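Local coordinates for protein dehydrogenase (Sinorhizobium meliloti, PDB 3UOE) that probably works as an oxidoreductase of the malate/L-lactate dehydrogenase (LDH2/MDH2) family, at residues Leu100-Glu105 with Met114-Val119; Tyr146-Ala151 with Pro192-Leu197. All coordinates share one frame; numbering follows the deposited sequence.

Contact 1. Residues Leu100-Glu105 with Met114-Val119; sequences LSVDGE and MDAMRV
L100 and V119 meet through one methyl each, at the point where a helix packs on the strand that precedes it in a beta-alpha-beta unit. The unit runs from strand 99-105 through helix 109-127 to strand 129-137, and backbone hydrogen bonds from L100 and V102 to residues 131-135 place the two strands side by side and parallel. The helix therefore returns against the strand direction: over these short segments the axes make an angle of 155° and come within 10.4 Å of each other.

L100, A116 and V119 carry most of the buried surface. CD1 of L100 lies 4.0 Å from CG1 of V119, the two side chains crossing at about a right angle. In V119 the branch CG1 is anti to the backbone N (chi1 170°), which directs it at the leucine, while CG2 lies above one face of the R118 guanidinium, displaced toward its rim. A116 turns its single methyl to the strand, and its CB stands 4.4 Å from CG2 of V102. Backbones are nearest at the same place, with 7.6 Å between CA of V102 and CA of A116.

W94 of the outermost strand 91-96 touches both L100 and V119, whereas A132 of strand 129-137 touches L100 and A116, so the apolar patch continues across three strands. Past the patch, D103 forms an Asx turn. Its OD1 accepts from ND2 of N136 on strand 129-137 and also from E105 N at 2.8 Å, the latter reaching that oxygen from 44° out of the carboxylate plane.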
loop_
_atom_site.group_PDB
_atom_site.type_symbol
_atom_site.label_atom_id
_atom_site.label_comp_id
_atom_site.label_asym_id
_atom_site.label_seq_id
_atom_site.Cartn_x
_atom_site.Cartn_y
_atom_site.Cartn_z
ATOM N N LEU A 100 18.917 1.021 -6.224
ATOM C CA LEU A 100 19.357 2.059 -7.150
ATOM C C LEU A 100 18.927 3.428 -6.627
ATOM O O LEU A 100 17.736 3.703 -6.473
ATOM C CB LEU A 100 18.731 1.842 -8.528
ATOM C CG LEU A 100 19.466 2.155 -9.838
ATOM C CD1 LEU A 100 18.523 2.903 -10.781
ATOM C CD2 LEU A 100 20.755 2.924 -9.663
ATOM N N SER A 101 19.905 4.281 -6.360
ATOM C CA SER A 101 19.647 5.662 -5.986
ATOM C C SER A 101 19.724 6.555 -7.218
ATOM O O SER A 101 20.747 6.588 -7.901
ATOM C CB SER A 101 20.676 6.121 -4.957
ATOM O OG SER A 101 20.463 7.474 -4.628
ATOM N N VAL A 102 18.651 7.280 -7.505
ATOM C CA VAL A 102 18.601 8.089 -8.719
ATOM C C VAL A 102 18.476 9.565 -8.398
ATOM O O VAL A 102 17.556 9.990 -7.704
ATOM C CB VAL A 102 17.422 7.680 -9.664
ATOM C CG1 VAL A 102 17.442 8.509 -10.948
ATOM C CG2 VAL A 102 17.481 6.210 -9.999
ATOM N N ASP A 103 19.423 10.342 -8.898
ATOM C CA ASP A 103 19.279 11.788 -8.944
ATOM C C ASP A 103 18.629 12.140 -10.280
ATOM O O ASP A 103 19.218 11.913 -11.335
ATOM C CB ASP A 103 20.649 12.458 -8.821
ATOM C CG ASP A 103 20.574 13.968 -8.927
ATOM O OD1 ASP A 103 19.493 14.502 -9.258
ATOM O OD2 ASP A 103 21.604 14.627 -8.673
ATOM N N GLY A 104 17.413 12.682 -10.231
ATOM C CA GLY A 104 16.655 13.000 -11.434
ATOM C C GLY A 104 17.249 14.111 -12.283
ATOM O O GLY A 104 16.921 14.235 -13.470
ATOM N N GLU A 105 18.125 14.917 -11.685
ATOM C CA GLU A 105 18.766 16.032 -12.385
ATOM C C GLU A 105 17.736 16.974 -12.997
ATOM O O GLU A 105 17.962 17.545 -14.064
ATOM C CB GLU A 105 19.746 15.529 -13.465
ATOM C CG GLU A 105 20.976 14.779 -12.905
ATOM C CD GLU A 105 21.866 14.149 -13.983
ATOM O OE1 GLU A 105 21.628 14.379 -15.194
ATOM O OE2 GLU A 105 22.814 13.412 -13.618
HETATM N N MSE A 114 11.112 5.786 -16.488
HETATM C CA MSE A 114 11.269 4.689 -17.447
HETATM C C MSE A 114 12.730 4.263 -17.606
HETATM O O MSE A 114 13.026 3.106 -17.880
HETATM C CB MSE A 114 10.637 5.027 -18.806
HETATM C CG MSE A 114 9.106 5.094 -18.775
HETATM SE SE MSE A 114 8.264 3.447 -18.100
HETATM C CE MSE A 114 8.857 2.201 -19.479
ATOM N N ASP A 115 13.650 5.198 -17.420
ATOM C CA ASP A 115 15.057 4.848 -17.516
ATOM C C ASP A 115 15.473 4.032 -16.293
ATOM O O ASP A 115 16.208 3.044 -16.407
ATOM C CB ASP A 115 15.930 6.095 -17.674
ATOM C CG ASP A 115 17.298 5.765 -18.229
ATOM O OD1 ASP A 115 17.411 5.567 -19.459
ATOM O OD2 ASP A 115 18.255 5.681 -17.429
ATOM N N ALA A 116 14.987 4.458 -15.129
ATOM C CA ALA A 116 15.204 3.741 -13.878
ATOM C C ALA A 116 14.669 2.318 -13.974
ATOM O O ALA A 116 15.278 1.375 -13.461
ATOM C CB ALA A 116 14.528 4.479 -12.732
HETATM N N MSE A 117 13.523 2.171 -14.627
HETATM C CA MSE A 117 12.933 0.854 -14.811
HETATM C C MSE A 117 13.817 -0.025 -15.691
HETATM O O MSE A 117 14.034 -1.200 -15.388
HETATM C CB MSE A 117 11.522 0.952 -15.399
HETATM C CG MSE A 117 10.847 -0.403 -15.517
HETATM SE SE MSE A 117 8.962 -0.380 -16.076
HETATM C CE MSE A 117 8.315 1.090 -14.951
ATOM N N ARG A 118 14.334 0.542 -16.775
ATOM C CA ARG A 118 15.204 -0.213 -17.671
ATOM C C ARG A 118 16.439 -0.712 -16.927
ATOM O O ARG A 118 16.835 -1.871 -17.055
ATOM C CB ARG A 118 15.624 0.647 -18.859
ATOM C CG ARG A 118 16.809 0.084 -19.645
ATOM C CD ARG A 118 17.312 1.075 -20.708
ATOM N NE ARG A 118 18.028 2.219 -20.135
ATOM C CZ ARG A 118 19.312 2.199 -19.792
ATOM N NH1 ARG A 118 20.021 1.091 -19.956
ATOM N NH2 ARG A 118 19.883 3.280 -19.277
ATOM N N VAL A 119 17.040 0.176 -16.143
ATOM C CA VAL A 119 18.249 -0.145 -15.402
ATOM C C VAL A 119 17.983 -1.161 -14.282
ATOM O O VAL A 119 18.731 -2.117 -14.103
ATOM C CB VAL A 119 18.888 1.136 -14.816
ATOM C CG1 VAL A 119 20.013 0.782 -13.830
ATOM C CG2 VAL A 119 19.389 2.050 -15.943
#

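Contact 2. Residues Tyr146-Ala151 with Pro192-Leu197; sequences YAEAAA and PFVLDL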
loop_
_atom_site.group_PDB
_atom_site.type_symbol
_atom_site.label_atom_id
_atom_site.label_comp_id
_atom_site.label_asym_id
_atom_site.label_seq_id
_atom_site.Cartn_x
_atom_site.Cartn_y
_atom_site.Cartn_z
ATOM N N TYR A 146 3.306 3.248 -15.377
ATOM C CA TYR A 146 4.514 2.517 -15.021
ATOM C C TYR A 146 4.171 1.128 -14.488
ATOM O O TYR A 146 4.776 0.142 -14.905
ATOM C CB TYR A 146 5.341 3.313 -14.004
ATOM C CG TYR A 146 5.459 4.778 -14.374
ATOM C CD1 TYR A 146 6.225 5.185 -15.474
ATOM C CD2 TYR A 146 4.783 5.752 -13.648
ATOM C CE1 TYR A 146 6.321 6.533 -15.836
ATOM C CE2 TYR A 146 4.875 7.096 -13.989
ATOM C CZ TYR A 146 5.643 7.483 -15.083
ATOM O OH TYR A 146 5.728 8.818 -15.409
ATOM N N ALA A 147 3.193 1.046 -13.587
ATOM C CA ALA A 147 2.732 -0.252 -13.081
ATOM C C ALA A 147 2.346 -1.178 -14.232
ATOM O O ALA A 147 2.659 -2.369 -14.226
ATOM C CB ALA A 147 1.549 -0.078 -12.117
ATOM N N GLU A 148 1.668 -0.619 -15.226
ATOM C CA GLU A 148 1.217 -1.404 -16.361
ATOM C C GLU A 148 2.393 -1.863 -17.207
ATOM O O GLU A 148 2.405 -2.994 -17.689
ATOM C CB GLU A 148 0.247 -0.595 -17.217
ATOM C CG GLU A 148 -0.367 -1.372 -18.366
ATOM C CD GLU A 148 -1.365 -0.540 -19.146
ATOM O OE1 GLU A 148 -0.934 0.370 -19.887
ATOM O OE2 GLU A 148 -2.580 -0.792 -19.009
ATOM N N ALA A 149 3.374 -0.978 -17.390
ATOM C CA ALA A 149 4.539 -1.288 -18.198
ATOM C C ALA A 149 5.300 -2.454 -17.571
ATOM O O ALA A 149 5.758 -3.362 -18.264
ATOM C CB ALA A 149 5.435 -0.079 -18.324
ATOM N N ALA A 150 5.443 -2.420 -16.253
ATOM C CA ALA A 150 6.116 -3.499 -15.549
ATOM C C ALA A 150 5.338 -4.797 -15.762
ATOM O O ALA A 150 5.915 -5.836 -16.099
ATOM C CB ALA A 150 6.231 -3.167 -14.060
ATOM N N ALA A 151 4.022 -4.727 -15.580
ATOM C CA ALA A 151 3.177 -5.914 -15.684
ATOM C C ALA A 151 3.203 -6.493 -17.094
ATOM O O ALA A 151 3.188 -7.710 -17.267
ATOM C CB ALA A 151 1.740 -5.612 -15.243
ATOM N N PRO A 192 -3.363 -7.220 -17.630
ATOM C CA PRO A 192 -2.744 -7.240 -16.303
ATOM C C PRO A 192 -3.625 -6.614 -15.226
ATOM O O PRO A 192 -4.406 -5.705 -15.500
ATOM C CB PRO A 192 -1.471 -6.392 -16.482
ATOM C CG PRO A 192 -1.475 -5.898 -17.900
ATOM C CD PRO A 192 -2.821 -6.151 -18.486
ATOM N N PHE A 193 -3.484 -7.110 -14.003
ATOM C CA PHE A 193 -4.025 -6.435 -12.838
ATOM C C PHE A 193 -3.287 -5.099 -12.682
ATOM O O PHE A 193 -2.057 -5.066 -12.617
ATOM C CB PHE A 193 -3.823 -7.302 -11.597
ATOM C CG PHE A 193 -4.100 -6.584 -10.300
ATOM C CD1 PHE A 193 -3.101 -5.839 -9.673
ATOM C CD2 PHE A 193 -5.355 -6.656 -9.704
ATOM C CE1 PHE A 193 -3.351 -5.174 -8.470
ATOM C CE2 PHE A 193 -5.619 -6.002 -8.495
ATOM C CZ PHE A 193 -4.616 -5.254 -7.878
ATOM N N VAL A 194 -4.032 -4.002 -12.652
ATOM C CA VAL A 194 -3.414 -2.680 -12.549
ATOM C C VAL A 194 -4.153 -1.790 -11.553
ATOM O O VAL A 194 -5.215 -1.250 -11.858
ATOM C CB VAL A 194 -3.319 -1.951 -13.927
ATOM C CG1 VAL A 194 -2.707 -0.566 -13.754
ATOM C CG2 VAL A 194 -2.504 -2.774 -14.924
ATOM N N LEU A 195 -3.573 -1.644 -10.363
ATOM C CA LEU A 195 -4.141 -0.812 -9.312
ATOM C C LEU A 195 -3.390 0.509 -9.237
ATOM O O LEU A 195 -2.162 0.520 -9.240
ATOM C CB LEU A 195 -4.032 -1.521 -7.965
ATOM C CG LEU A 195 -4.573 -0.774 -6.742
ATOM C CD1 LEU A 195 -6.098 -0.661 -6.798
ATOM C CD2 LEU A 195 -4.123 -1.461 -5.457
ATOM N N ASP A 196 -4.135 1.611 -9.168
ATOM C CA ASP A 196 -3.565 2.954 -9.041
ATOM C C ASP A 196 -4.512 3.795 -8.194
ATOM O O ASP A 196 -5.645 4.040 -8.581
ATOM C CB ASP A 196 -3.393 3.596 -10.422
ATOM C CG ASP A 196 -2.703 4.956 -10.365
ATOM O OD1 ASP A 196 -2.227 5.363 -9.279
ATOM O OD2 ASP A 196 -2.626 5.620 -11.423
ATOM N N LEU A 197 -4.065 4.229 -7.027
ATOM C CA LEU A 197 -4.957 4.990 -6.170
ATOM C C LEU A 197 -4.242 6.043 -5.342
ATOM O O LEU A 197 -3.185 5.794 -4.764
ATOM C CB LEU A 197 -5.713 4.042 -5.257
ATOM C CG LEU A 197 -4.795 3.274 -4.321
ATOM C CD1 LEU A 197 -4.955 3.800 -2.914
ATOM C CD2 LEU A 197 -5.149 1.808 -4.382
#
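This is a small, apolar helix-on-strand contact, partly buried, at the margin of the mixed sheet where helix 144-152 lies against strand 193-197, the last strand on that side within the chain. The shortest approach is at the start of 192-197: CB of A151 sits 3.5 Å from CB of P192, with CG of the proline ring slightly farther from the same methyl, at 4.2 Å. One helical turn earlier, CB of E148 reaches CG2 of V194 at 4.2 Å, so it is the aliphatic root of the glutamate that packs here. With CG anti to the backbone N (chi1 -175°) and the chain extended beyond it, the carboxylate is carried off to a salt bridge between OE1 and NH2 of R62.

Strand 193-197 pairs antiparallel with strand 182-186, through F193 with I186 and L195 with I184, and from F193 to D196 its side chains alternate. V194 and D196 direct their CB atoms at the helix; F193 and L195 direct theirs away from it, and their side chains pack on L258 and G251, respectively, of the second subunit. A147, whose CB also points to the strand, touches A183 of the neighbouring strand 182-186.

In the fold
Both contacts lay a helix on the same mixed sheet, near its two ends: contact 1 next to the outermost strand 91-96, contact 2 on the outermost strand 193-197. Their centres are about 18 Å apart. Three of four touching residues are buried in contact 1, two of four in contact 2, yet contact 1 lies farther from the chain centre, about 17 Å against 11 Å; the strand of contact 2 also packs on the second subunit. Both interfaces are apolar, each keeping its ion pair off them: D115 with R118 along one helix, E148 with R62 of another. The helices also touch directly: SE of selenomethionine M114 lies 3.8 Å from CD1 of Y146, and CE of selenomethionine M117 3.7 Å from O of Y146.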